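Local coordinates for protein 2,4-dihydroxyhept-2-ene-1,7-dioic acid aldolase (Kordia algicida OT-1, PDB 6BDD) that binds heme b as an H-NOX protein and probably serves as a nitric oxide or oxygen sensor in signalling, at residues 130-135 / 171-176; 66-71 / 139-144. All coordinates share one frame; numbering follows the deposited sequence.

Contact 1. Residues 130-135 / 171-176; sequences TMIYKS and EVKFII. With HEM (protoporphyrin IX containing Fe), chain B.
Tyr133 pairs with Val172, and Met131 with Phe174, in the two inner strands of the antiparallel H-NOX sheet. Both are hydrogen-bonded pairs. Tyr133 N donates to Val172 O at 2.7 Å, and Val172 N donates back to Tyr133 O at 2.9 Å. Phe174 N reaches Met131 O at 2.7 Å, and Met131 N returns the bond to Phe174 O. The side chains of these four residues lie on the face of the sheet that helix 140-153 packs against. On it Tyr133 and Phe174 run side by side and point the same way, with Tyr133 CB 3.5 Å from Phe174 CE1. Tyr133 CD2 also meets Val172 CB, obliquely.

Tyr133, Ser135 and Arg137 make up the Y-x-S-x-R motif of H-NOX proteins, which holds a heme propionate. With CG of Tyr133 turned away from the backbone N (chi1 164°), the ring reaches toward the heme. Tyr133 OH donates to HEM O1D at 2.6 Å, and the oxygen lies in the ring plane. Ser135 OG donates to the second oxygen, HEM O2D, at 2.7 Å. One bond to each oxygen probably restrains rotation of the carboxylate. Ser135 OG is in turn hydrogen-bonded to Arg137 N.

The opposite face carries Ile132, Lys134, Glu171 and Lys173. Ile132 CD1 lies against Lys173 CB at 3.7 Å. Lys134 and Glu171 extend alongside each other. Their salt bridge is long, with Lys134 NZ 3.9 Å from Glu171 OE2, and one water accepts from that NZ and donates to that OE2.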
ATOM      1  N   THR A 130     -15.372   1.010  -8.959  1.00 31.64           N
ATOM      2  CA  THR A 130     -15.666   0.037  -7.915  1.00 29.10           C
ATOM      3  C   THR A 130     -14.816  -1.202  -8.159  1.00 27.01           C
ATOM      4  O   THR A 130     -14.918  -1.830  -9.219  1.00 25.72           O
ATOM      5  CB  THR A 130     -17.152  -0.324  -7.894  1.00 29.12           C
ATOM      6  OG1 THR A 130     -17.926   0.851  -7.622  1.00 37.63           O
ATOM      7  CG2 THR A 130     -17.430  -1.366  -6.820  1.00 32.82           C
ATOM      8  N   MET A 131     -13.977  -1.545  -7.185  1.00 21.86           N
ATOM      9  CA  MET A 131     -13.066  -2.673  -7.304  1.00 26.66           C
ATOM     10  C   MET A 131     -13.165  -3.556  -6.069  1.00 27.51           C
ATOM     11  O   MET A 131     -13.446  -3.080  -4.965  1.00 31.68           O
ATOM     12  CB  MET A 131     -11.615  -2.213  -7.489  1.00 33.15           C
ATOM     13  CG  MET A 131     -11.316  -1.599  -8.843  1.00 33.49           C
ATOM     14  SD  MET A 131      -9.546  -1.522  -9.166  1.00 32.47           S
ATOM     15  CE  MET A 131      -8.980  -0.611  -7.732  1.00 23.92           C
ATOM     16  N   ILE A 132     -12.925  -4.848  -6.269  1.00 29.88           N
ATOM     17  CA  ILE A 132     -12.880  -5.820  -5.186  1.00 30.05           C
ATOM     18  C   ILE A 132     -11.420  -6.140  -4.898  1.00 29.77           C
ATOM     19  O   ILE A 132     -10.700  -6.640  -5.773  1.00 25.94           O
ATOM     20  CB  ILE A 132     -13.666  -7.094  -5.533  1.00 30.41           C
ATOM     21  CG1 ILE A 132     -15.115  -6.750  -5.883  1.00 30.81           C
ATOM     22  CG2 ILE A 132     -13.619  -8.077  -4.374  1.00 31.29           C
ATOM     23  CD1 ILE A 132     -15.887  -6.120  -4.746  1.00 32.08           C
ATOM     24  N   TYR A 133     -10.982  -5.846  -3.679  1.00 25.01           N
ATOM     25  CA  TYR A 133      -9.628  -6.136  -3.229  1.00 23.56           C
ATOM     26  C   TYR A 133      -9.625  -7.471  -2.496  1.00 27.59           C
ATOM     27  O   TYR A 133     -10.493  -7.722  -1.656  1.00 25.67           O
ATOM     28  CB  TYR A 133      -9.115  -5.019  -2.317  1.00 21.98           C
ATOM     29  CG  TYR A 133      -7.902  -5.369  -1.483  1.00 21.57           C
ATOM     30  CD1 TYR A 133      -6.619  -5.163  -1.972  1.00 24.25           C
ATOM     31  CD2 TYR A 133      -8.039  -5.881  -0.198  1.00 23.62           C
ATOM     32  CE1 TYR A 133      -5.509  -5.470  -1.211  1.00 24.56           C
ATOM     33  CE2 TYR A 133      -6.932  -6.194   0.568  1.00 25.19           C
ATOM     34  CZ  TYR A 133      -5.670  -5.986   0.056  1.00 24.83           C
ATOM     35  OH  TYR A 133      -4.563  -6.292   0.813  1.00 26.89           O
ATOM     36  N   LYS A 134      -8.654  -8.323  -2.817  1.00 28.71           N
ATOM     37  CA  LYS A 134      -8.540  -9.626  -2.177  1.00 32.31           C
ATOM     38  C   LYS A 134      -7.078  -9.913  -1.872  1.00 26.89           C
ATOM     39  O   LYS A 134      -6.230  -9.848  -2.766  1.00 27.29           O
ATOM     40  CB  LYS A 134      -9.122 -10.738  -3.058  1.00 38.72           C
ATOM     41  CG  LYS A 134     -10.640 -10.762  -3.110  1.00 46.97           C
ATOM     42  CD  LYS A 134     -11.148 -12.065  -3.705  1.00 55.76           C
ATOM     43  CE  LYS A 134     -12.659 -12.047  -3.864  1.00 62.10           C
ATOM     44  NZ  LYS A 134     -13.171 -13.303  -4.479  1.00 59.31           N
ATOM     45  N   SER A 135      -6.797 -10.231  -0.608  1.00 27.34           N
ATOM     46  CA  SER A 135      -5.451 -10.580  -0.171  1.00 33.13           C
ATOM     47  C   SER A 135      -5.486 -11.179   1.228  1.00 28.39           C
ATOM     48  O   SER A 135      -6.124 -10.625   2.130  1.00 25.45           O
ATOM     49  CB  SER A 135      -4.535  -9.354  -0.194  1.00 28.84           C
ATOM     50  OG  SER A 135      -3.345  -9.598   0.537  1.00 30.23           O
ATOM     51  N   GLU A 171     -11.096  -9.489   2.009  1.00 27.23           N
ATOM     52  CA  GLU A 171     -11.892  -9.168   0.828  1.00 26.29           C
ATOM     53  C   GLU A 171     -12.623  -7.863   1.112  1.00 20.58           C
ATOM     54  O   GLU A 171     -13.500  -7.820   1.981  1.00 26.42           O
ATOM     55  CB  GLU A 171     -12.877 -10.286   0.486  1.00 30.44           C
ATOM     56  CG  GLU A 171     -13.655 -10.043  -0.798  1.00 35.19           C
ATOM     57  CD  GLU A 171     -14.615 -11.171  -1.128  1.00 46.47           C
ATOM     58  OE1 GLU A 171     -14.609 -12.190  -0.406  1.00 40.09           O
ATOM     59  OE2 GLU A 171     -15.373 -11.037  -2.111  1.00 46.29           O
ATOM     60  N   VAL A 172     -12.260  -6.805   0.390  1.00 24.94           N
ATOM     61  CA  VAL A 172     -12.776  -5.465   0.641  1.00 28.22           C
ATOM     62  C   VAL A 172     -13.244  -4.862  -0.675  1.00 28.48           C
ATOM     63  O   VAL A 172     -12.511  -4.887  -1.670  1.00 26.35           O
ATOM     64  CB  VAL A 172     -11.717  -4.558   1.299  1.00 23.93           C
ATOM     65  CG1 VAL A 172     -12.268  -3.154   1.502  1.00 25.25           C
ATOM     66  CG2 VAL A 172     -11.249  -5.148   2.622  1.00 22.84           C
ATOM     67  N   LYS A 173     -14.459  -4.319  -0.678  1.00 27.21           N
ATOM     68  CA  LYS A 173     -14.990  -3.607  -1.833  1.00 28.04           C
ATOM     69  C   LYS A 173     -14.597  -2.138  -1.735  1.00 27.05           C
ATOM     70  O   LYS A 173     -14.942  -1.461  -0.758  1.00 27.71           O
ATOM     71  CB  LYS A 173     -16.509  -3.755  -1.913  1.00 23.20           C
ATOM     72  CG  LYS A 173     -17.155  -2.880  -2.974  1.00 31.23           C
ATOM     73  CD  LYS A 173     -18.654  -2.765  -2.760  1.00 37.80           C
ATOM     74  CE  LYS A 173     -19.420  -3.651  -3.726  1.00 40.79           C
ATOM     75  NZ  LYS A 173     -20.771  -3.101  -4.032  1.00 40.57           N
ATOM     76  N   PHE A 174     -13.876  -1.651  -2.740  1.00 27.78           N
ATOM     77  CA  PHE A 174     -13.460  -0.256  -2.814  1.00 27.39           C
ATOM     78  C   PHE A 174     -14.435   0.502  -3.707  1.00 29.83           C
ATOM     79  O   PHE A 174     -14.596   0.161  -4.883  1.00 30.00           O
ATOM     80  CB  PHE A 174     -12.039  -0.136  -3.367  1.00 25.22           C
ATOM     81  CG  PHE A 174     -10.962  -0.351  -2.341  1.00 24.10           C
ATOM     82  CD1 PHE A 174     -10.616  -1.630  -1.937  1.00 23.35           C
ATOM     83  CD2 PHE A 174     -10.284   0.725  -1.795  1.00 27.83           C
ATOM     84  CE1 PHE A 174      -9.618  -1.829  -1.000  1.00 27.45           C
ATOM     85  CE2 PHE A 174      -9.284   0.532  -0.860  1.00 26.64           C
ATOM     86  CZ  PHE A 174      -8.952  -0.746  -0.460  1.00 20.97           C
ATOM     87  N   ILE A 175     -15.084   1.520  -3.150  1.00 23.97           N
ATOM     88  CA  ILE A 175     -15.960   2.408  -3.906  1.00 30.02           C
ATOM     89  C   ILE A 175     -15.246   3.747  -4.019  1.00 35.19           C
ATOM     90  O   ILE A 175     -15.130   4.487  -3.034  1.00 32.41           O
ATOM     91  CB  ILE A 175     -17.338   2.560  -3.250  1.00 31.55           C
ATOM     92  CG1 ILE A 175     -18.052   1.208  -3.191  1.00 34.08           C
ATOM     93  CG2 ILE A 175     -18.180   3.570  -4.015  1.00 33.13           C
ATOM     94  CD1 ILE A 175     -18.431   0.780  -1.792  1.00 44.13           C
ATOM     95  N   ILE A 176     -14.765   4.060  -5.219  1.00 30.54           N
ATOM     96  CA  ILE A 176     -13.944   5.238  -5.466  1.00 32.61           C
ATOM     97  C   ILE A 176     -14.751   6.232  -6.288  1.00 36.43           C
ATOM     98  O   ILE A 176     -15.305   5.876  -7.336  1.00 37.87           O
ATOM     99  CB  ILE A 176     -12.634   4.864  -6.182  1.00 31.83           C
ATOM    100  CG1 ILE A 176     -11.880   3.798  -5.381  1.00 24.78           C
ATOM    101  CG2 ILE A 176     -11.771   6.094  -6.389  1.00 38.97           C
ATOM    102  CD1 ILE A 176     -10.887   3.003  -6.201  1.00 28.42           C
TER
HETATM  103  CHA HEM B 201       2.197  -4.555  -2.939  1.00 24.98           C
HETATM  104  CHB HEM B 201       4.593  -2.451  -6.576  1.00 37.82           C
HETATM  105  CHC HEM B 201       0.785   0.357  -7.515  1.00 32.61           C
HETATM  106  CHD HEM B 201      -1.755  -2.152  -4.289  1.00 30.17           C
HETATM  107  C1A HEM B 201       3.196  -4.159  -3.792  1.00 30.29           C
HETATM  108  C2A HEM B 201       4.589  -4.539  -3.688  1.00 34.12           C
HETATM  109  C3A HEM B 201       5.247  -3.961  -4.688  1.00 31.72           C
HETATM  110  C4A HEM B 201       4.293  -3.193  -5.462  1.00 30.24           C
HETATM  111  CMA HEM B 201       6.759  -4.087  -4.974  1.00 32.52           C
HETATM  112  CAA HEM B 201       5.205  -5.457  -2.611  1.00 27.37           C
HETATM  113  CBA HEM B 201       5.102  -6.909  -3.063  1.00 31.24           C
HETATM  114  CGA HEM B 201       5.834  -7.794  -2.089  1.00 38.22           C
HETATM  115  O1A HEM B 201       5.923  -9.022  -2.344  1.00 43.07           O
HETATM  116  O2A HEM B 201       6.332  -7.271  -1.059  1.00 38.71           O
HETATM  117  C1B HEM B 201       3.783  -1.477  -7.101  1.00 34.16           C
HETATM  118  C2B HEM B 201       4.188  -0.503  -8.096  1.00 35.79           C
HETATM  119  C3B HEM B 201       3.131   0.281  -8.352  1.00 33.89           C
HETATM  120  C4B HEM B 201       2.039  -0.193  -7.528  1.00 30.60           C
HETATM  121  CMB HEM B 201       5.611  -0.436  -8.699  1.00 31.37           C
HETATM  122  CAB HEM B 201       2.975   1.477  -9.329  1.00 35.84           C
HETATM  123  CBB HEM B 201       3.889   1.850 -10.232  1.00 51.08           C
HETATM  124  C1C HEM B 201      -0.211  -0.044  -6.667  1.00 31.19           C
HETATM  125  C2C HEM B 201      -1.467   0.649  -6.465  1.00 23.95           C
HETATM  126  C3C HEM B 201      -2.167  -0.054  -5.561  1.00 27.20           C
HETATM  127  C4C HEM B 201      -1.371  -1.200  -5.191  1.00 26.75           C
HETATM  128  CMC HEM B 201      -1.845   1.961  -7.191  1.00 31.74           C
HETATM  129  CAC HEM B 201      -3.570   0.189  -4.958  1.00 28.79           C
HETATM  130  CBC HEM B 201      -4.394   1.148  -5.371  1.00 52.09           C
HETATM  131  C1D HEM B 201      -0.872  -2.906  -3.569  1.00 30.72           C
HETATM  132  C2D HEM B 201      -1.133  -3.462  -2.261  1.00 27.38           C
HETATM  133  C3D HEM B 201      -0.049  -4.132  -1.881  1.00 25.81           C
HETATM  134  C4D HEM B 201       0.938  -4.011  -2.940  1.00 25.45           C
HETATM  135  CMD HEM B 201      -2.443  -3.309  -1.459  1.00 25.46           C
HETATM  136  CAD HEM B 201       0.101  -4.883  -0.537  1.00 27.80           C
HETATM  137  CBD HEM B 201       0.154  -6.390  -0.766  1.00 27.58           C
HETATM  138  CGD HEM B 201      -1.191  -7.007  -0.476  1.00 31.28           C
HETATM  139  O1D HEM B 201      -2.163  -6.250  -0.225  1.00 28.58           O
HETATM  140  O2D HEM B 201      -1.295  -8.260  -0.501  1.00 28.53           O
HETATM  141  NA  HEM B 201       3.038  -3.328  -4.893  1.00 28.25           N
HETATM  142  NB  HEM B 201       2.456  -1.271  -6.766  1.00 32.77           N
HETATM  143  NC  HEM B 201      -0.173  -1.178  -5.875  1.00 32.04           N
HETATM  144  ND  HEM B 201       0.408  -3.248  -3.971  1.00 32.00           N
HETATM  145 FE   HEM B 201       1.377  -2.389  -5.501  1.00 30.37          FE
HETATM  146  O   HOH W   1     -16.165 -12.816  -4.080  1.00 48.42           O

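Contact 2. Residues 66-71 / 139-144; sequences LLLTYA and MHHFGL. With HEM (protoporphyrin IX containing Fe), chain B.
Leu67 and Leu68 of helix 63-81 lean on the first turn of helix 140-153, where a helix lining the H-NOX heme pocket packs against helix 63-81, the short segments at 34°. Met139 is the N-cap residue of the second helix. No hydrogen bond crosses between the segments. Leu67 points at the other helix and sets CD2 4.2 Å from Met139 CE. Leu68 swings CG anti to the backbone N (chi1 -165°), which brings CD1 against two partners. One is His141 CD2 at 3.6 Å, the other Leu144 CD2 at 3.7 Å. His141 is itself hydrogen-bonded through ND1 to ND1 of His140. Tyr70 brings CE2 within 3.7 Å of Phe142 CE1, with the two ring planes at 44°.

Ala71 is probably the native alanine of the glycine hinge known in this family. Its CB points toward helix 140-153 and meets Phe142, and the fit is tight: Ala71 CB is 3.1 Å from Phe142 O. The same methyl lies 3.6 Å from Phe142 CD1. The phenyl ring thus lies between Ala71 and the heme, touching both. Replacing Phe142 by an alanine is likely to open a gap beside the porphyrin and take from Tyr70 and Ala71 the ring they touch here. Next along, Gly143 sits close to the heme methyl CMD. The other ortho carbon of the ring, Phe142 CD2, touches pyrrole carbon C3D of HEM at 3.6 Å.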
ATOM      1  N   LEU A  66      -1.536   3.159  10.582  1.00 25.47           N
ATOM      2  CA  LEU A  66      -0.102   3.027  10.344  1.00 31.83           C
ATOM      3  C   LEU A  66       0.179   2.587   8.913  1.00 33.04           C
ATOM      4  O   LEU A  66       1.094   3.108   8.265  1.00 30.33           O
ATOM      5  CB  LEU A  66       0.507   2.042  11.341  1.00 33.24           C
ATOM      6  CG  LEU A  66       0.530   2.487  12.804  1.00 34.42           C
ATOM      7  CD1 LEU A  66       0.909   1.329  13.713  1.00 30.19           C
ATOM      8  CD2 LEU A  66       1.483   3.658  12.995  1.00 42.31           C
ATOM      9  N   LEU A  67      -0.601   1.630   8.403  1.00 24.69           N
ATOM     10  CA  LEU A  67      -0.415   1.176   7.029  1.00 31.01           C
ATOM     11  C   LEU A  67      -0.776   2.270   6.031  1.00 26.51           C
ATOM     12  O   LEU A  67      -0.143   2.386   4.975  1.00 26.76           O
ATOM     13  CB  LEU A  67      -1.254  -0.076   6.770  1.00 27.76           C
ATOM     14  CG  LEU A  67      -0.656  -1.416   7.205  1.00 30.84           C
ATOM     15  CD1 LEU A  67      -1.623  -2.548   6.901  1.00 33.70           C
ATOM     16  CD2 LEU A  67       0.683  -1.654   6.525  1.00 26.73           C
ATOM     17  N   LEU A  68      -1.792   3.077   6.345  1.00 22.59           N
ATOM     18  CA  LEU A  68      -2.184   4.161   5.450  1.00 29.08           C
ATOM     19  C   LEU A  68      -1.077   5.199   5.334  1.00 29.42           C
ATOM     20  O   LEU A  68      -0.686   5.590   4.228  1.00 26.44           O
ATOM     21  CB  LEU A  68      -3.480   4.807   5.945  1.00 25.32           C
ATOM     22  CG  LEU A  68      -4.260   5.712   4.984  1.00 30.22           C
ATOM     23  CD1 LEU A  68      -5.733   5.702   5.346  1.00 43.34           C
ATOM     24  CD2 LEU A  68      -3.732   7.142   4.990  1.00 43.17           C
ATOM     25  N   THR A  69      -0.563   5.666   6.476  1.00 27.82           N
ATOM     26  CA  THR A  69       0.494   6.673   6.461  1.00 31.80           C
ATOM     27  C   THR A  69       1.742   6.150   5.760  1.00 26.56           C
ATOM     28  O   THR A  69       2.378   6.876   4.986  1.00 26.50           O
ATOM     29  CB  THR A  69       0.820   7.111   7.889  1.00 30.94           C
ATOM     30  OG1 THR A  69      -0.356   7.655   8.503  1.00 28.33           O
ATOM     31  CG2 THR A  69       1.918   8.163   7.890  1.00 34.35           C
ATOM     32  N   TYR A  70       2.104   4.891   6.015  1.00 30.03           N
ATOM     33  CA  TYR A  70       3.264   4.312   5.344  1.00 31.83           C
ATOM     34  C   TYR A  70       3.036   4.206   3.842  1.00 26.16           C
ATOM     35  O   TYR A  70       3.946   4.469   3.047  1.00 28.53           O
ATOM     36  CB  TYR A  70       3.587   2.942   5.939  1.00 30.42           C
ATOM     37  CG  TYR A  70       4.628   2.170   5.160  1.00 33.01           C
ATOM     38  CD1 TYR A  70       5.837   2.756   4.809  1.00 38.91           C
ATOM     39  CD2 TYR A  70       4.401   0.856   4.773  1.00 31.97           C
ATOM     40  CE1 TYR A  70       6.787   2.058   4.092  1.00 34.35           C
ATOM     41  CE2 TYR A  70       5.347   0.148   4.058  1.00 33.44           C
ATOM     42  CZ  TYR A  70       6.540   0.754   3.722  1.00 37.03           C
ATOM     43  OH  TYR A  70       7.487   0.056   3.009  1.00 37.06           O
ATOM     44  N   ALA A  71       1.823   3.825   3.434  1.00 31.70           N
ATOM     45  CA  ALA A  71       1.530   3.697   2.011  1.00 26.96           C
ATOM     46  C   ALA A  71       1.621   5.041   1.303  1.00 30.77           C
ATOM     47  O   ALA A  71       2.129   5.126   0.180  1.00 27.32           O
ATOM     48  CB  ALA A  71       0.146   3.083   1.816  1.00 27.92           C
ATOM     49  N   MET A 139      -4.228  -5.997   3.703  1.00 29.48           N
ATOM     50  CA  MET A 139      -3.568  -4.691   3.653  1.00 28.07           C
ATOM     51  C   MET A 139      -4.373  -3.698   2.825  1.00 23.00           C
ATOM     52  O   MET A 139      -3.835  -2.982   1.979  1.00 26.90           O
ATOM     53  CB  MET A 139      -2.153  -4.841   3.108  1.00 24.89           C
ATOM     54  CG  MET A 139      -1.247  -5.704   3.975  1.00 25.67           C
ATOM     55  SD  MET A 139       0.403  -5.916   3.277  1.00 31.94           S
ATOM     56  CE  MET A 139       0.953  -4.215   3.186  1.00 33.25           C
ATOM     57  N   HIS A 140      -5.685  -3.642   3.072  1.00 20.39           N
ATOM     58  CA  HIS A 140      -6.548  -2.754   2.299  1.00 23.01           C
ATOM     59  C   HIS A 140      -6.196  -1.288   2.517  1.00 23.85           C
ATOM     60  O   HIS A 140      -6.346  -0.473   1.600  1.00 27.38           O
ATOM     61  CB  HIS A 140      -8.015  -3.006   2.656  1.00 26.57           C
ATOM     62  CG  HIS A 140      -8.249  -3.258   4.113  1.00 29.64           C
ATOM     63  ND1 HIS A 140      -8.367  -2.240   5.035  1.00 28.33           N
ATOM     64  CD2 HIS A 140      -8.390  -4.412   4.808  1.00 27.84           C
ATOM     65  CE1 HIS A 140      -8.569  -2.756   6.233  1.00 30.40           C
ATOM     66  NE2 HIS A 140      -8.587  -4.072   6.124  1.00 25.62           N
ATOM     67  N   HIS A 141      -5.730  -0.928   3.714  1.00 22.89           N
ATOM     68  CA  HIS A 141      -5.355   0.457   3.968  1.00 24.64           C
ATOM     69  C   HIS A 141      -4.006   0.816   3.359  1.00 28.21           C
ATOM     70  O   HIS A 141      -3.742   2.002   3.129  1.00 23.82           O
ATOM     71  CB  HIS A 141      -5.349   0.740   5.470  1.00 24.34           C
ATOM     72  CG  HIS A 141      -6.641   1.306   5.975  1.00 28.32           C
ATOM     73  ND1 HIS A 141      -7.838   0.633   5.867  1.00 28.19           N
ATOM     74  CD2 HIS A 141      -6.925   2.487   6.572  1.00 27.80           C
ATOM     75  CE1 HIS A 141      -8.804   1.371   6.385  1.00 30.75           C
ATOM     76  NE2 HIS A 141      -8.276   2.501   6.820  1.00 31.70           N
ATOM     77  N   PHE A 142      -3.151  -0.175   3.100  1.00 26.14           N
ATOM     78  CA  PHE A 142      -1.976   0.070   2.272  1.00 26.31           C
ATOM     79  C   PHE A 142      -2.386   0.418   0.847  1.00 26.92           C
ATOM     80  O   PHE A 142      -1.811   1.319   0.228  1.00 31.32           O
ATOM     81  CB  PHE A 142      -1.055  -1.150   2.292  1.00 28.21           C
ATOM     82  CG  PHE A 142       0.263  -0.932   1.600  1.00 26.22           C
ATOM     83  CD1 PHE A 142       1.303  -0.286   2.249  1.00 31.60           C
ATOM     84  CD2 PHE A 142       0.464  -1.381   0.304  1.00 27.76           C
ATOM     85  CE1 PHE A 142       2.517  -0.086   1.616  1.00 33.78           C
ATOM     86  CE2 PHE A 142       1.676  -1.186  -0.334  1.00 29.09           C
ATOM     87  CZ  PHE A 142       2.704  -0.538   0.322  1.00 32.29           C
ATOM     88  N   GLY A 143      -3.391  -0.279   0.313  1.00 24.73           N
ATOM     89  CA  GLY A 143      -3.916   0.084  -0.990  1.00 25.30           C
ATOM     90  C   GLY A 143      -4.637   1.416  -0.985  1.00 24.03           C
ATOM     91  O   GLY A 143      -4.596   2.152  -1.976  1.00 24.16           O
ATOM     92  N   LEU A 144      -5.304   1.748   0.124  1.00 19.91           N
ATOM     93  CA  LEU A 144      -5.996   3.030   0.219  1.00 26.80           C
ATOM     94  C   LEU A 144      -5.012   4.193   0.190  1.00 23.30           C
ATOM     95  O   LEU A 144      -5.282   5.225  -0.435  1.00 25.53           O
ATOM     96  CB  LEU A 144      -6.844   3.073   1.491  1.00 30.05           C
ATOM     97  CG  LEU A 144      -7.545   4.396   1.806  1.00 25.56           C
ATOM     98  CD1 LEU A 144      -8.475   4.797   0.674  1.00 27.89           C
ATOM     99  CD2 LEU A 144      -8.306   4.301   3.120  1.00 26.28           C
TER
HETATM  100  CHA HEM B 201       2.197  -4.555  -2.939  1.00 24.98           C
HETATM  101  CHB HEM B 201       4.593  -2.451  -6.576  1.00 37.82           C
HETATM  102  CHC HEM B 201       0.785   0.357  -7.515  1.00 32.61           C
HETATM  103  CHD HEM B 201      -1.755  -2.152  -4.289  1.00 30.17           C
HETATM  104  C1A HEM B 201       3.196  -4.159  -3.792  1.00 30.29           C
HETATM  105  C2A HEM B 201       4.589  -4.539  -3.688  1.00 34.12           C
HETATM  106  C3A HEM B 201       5.247  -3.961  -4.688  1.00 31.72           C
HETATM  107  C4A HEM B 201       4.293  -3.193  -5.462  1.00 30.24           C
HETATM  108  CMA HEM B 201       6.759  -4.087  -4.974  1.00 32.52           C
HETATM  109  CAA HEM B 201       5.205  -5.457  -2.611  1.00 27.37           C
HETATM  110  CBA HEM B 201       5.102  -6.909  -3.063  1.00 31.24           C
HETATM  111  CGA HEM B 201       5.834  -7.794  -2.089  1.00 38.22           C
HETATM  112  O1A HEM B 201       5.923  -9.022  -2.344  1.00 43.07           O
HETATM  113  O2A HEM B 201       6.332  -7.271  -1.059  1.00 38.71           O
HETATM  114  C1B HEM B 201       3.783  -1.477  -7.101  1.00 34.16           C
HETATM  115  C2B HEM B 201       4.188  -0.503  -8.096  1.00 35.79           C
HETATM  116  C3B HEM B 201       3.131   0.281  -8.352  1.00 33.89           C
HETATM  117  C4B HEM B 201       2.039  -0.193  -7.528  1.00 30.60           C
HETATM  118  CMB HEM B 201       5.611  -0.436  -8.699  1.00 31.37           C
HETATM  119  CAB HEM B 201       2.975   1.477  -9.329  1.00 35.84           C
HETATM  120  CBB HEM B 201       3.889   1.850 -10.232  1.00 51.08           C
HETATM  121  C1C HEM B 201      -0.211  -0.044  -6.667  1.00 31.19           C
HETATM  122  C2C HEM B 201      -1.467   0.649  -6.465  1.00 23.95           C
HETATM  123  C3C HEM B 201      -2.167  -0.054  -5.561  1.00 27.20           C
HETATM  124  C4C HEM B 201      -1.371  -1.200  -5.191  1.00 26.75           C
HETATM  125  CMC HEM B 201      -1.845   1.961  -7.191  1.00 31.74           C
HETATM  126  CAC HEM B 201      -3.570   0.189  -4.958  1.00 28.79           C
HETATM  127  CBC HEM B 201      -4.394   1.148  -5.371  1.00 52.09           C
HETATM  128  C1D HEM B 201      -0.872  -2.906  -3.569  1.00 30.72           C
HETATM  129  C2D HEM B 201      -1.133  -3.462  -2.261  1.00 27.38           C
HETATM  130  C3D HEM B 201      -0.049  -4.132  -1.881  1.00 25.81           C
HETATM  131  C4D HEM B 201       0.938  -4.011  -2.940  1.00 25.45           C
HETATM  132  CMD HEM B 201      -2.443  -3.309  -1.459  1.00 25.46           C
HETATM  133  CAD HEM B 201       0.101  -4.883  -0.537  1.00 27.80           C
HETATM  134  CBD HEM B 201       0.154  -6.390  -0.766  1.00 27.58           C
HETATM  135  CGD HEM B 201      -1.191  -7.007  -0.476  1.00 31.28           C
HETATM  136  O1D HEM B 201      -2.163  -6.250  -0.225  1.00 28.58           O
HETATM  137  O2D HEM B 201      -1.295  -8.260  -0.501  1.00 28.53           O
HETATM  138  NA  HEM B 201       3.038  -3.328  -4.893  1.00 28.25           N
HETATM  139  NB  HEM B 201       2.456  -1.271  -6.766  1.00 32.77           N
HETATM  140  NC  HEM B 201      -0.173  -1.178  -5.875  1.00 32.04           N
HETATM  141  ND  HEM B 201       0.408  -3.248  -3.971  1.00 32.00           N
HETATM  142 FE   HEM B 201       1.377  -2.389  -5.501  1.00 30.37          FE

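Overall arrangement
Contact 1 and contact 2 have centres 14 Å apart and meet at the heme, which both touch. Along the chain their segments alternate: 66-71, 130-135, 139-144, 171-176. Strand 128-134 is followed, after a short loop, by helix 140-153, so the propionate motif and the helix lining the pocket follow one another. Helix 140-153 lies between the sheet and helix 63-81. Val172 and Phe174 of contact 1 touch His140 of that helix, and Tyr133 OH makes a weak hydrogen bond with Met139 N. The helix therefore joins the sheet to the helical part of the fold. Both contacts thus border the same cofactor, one at a propionate and one at the porphyrin.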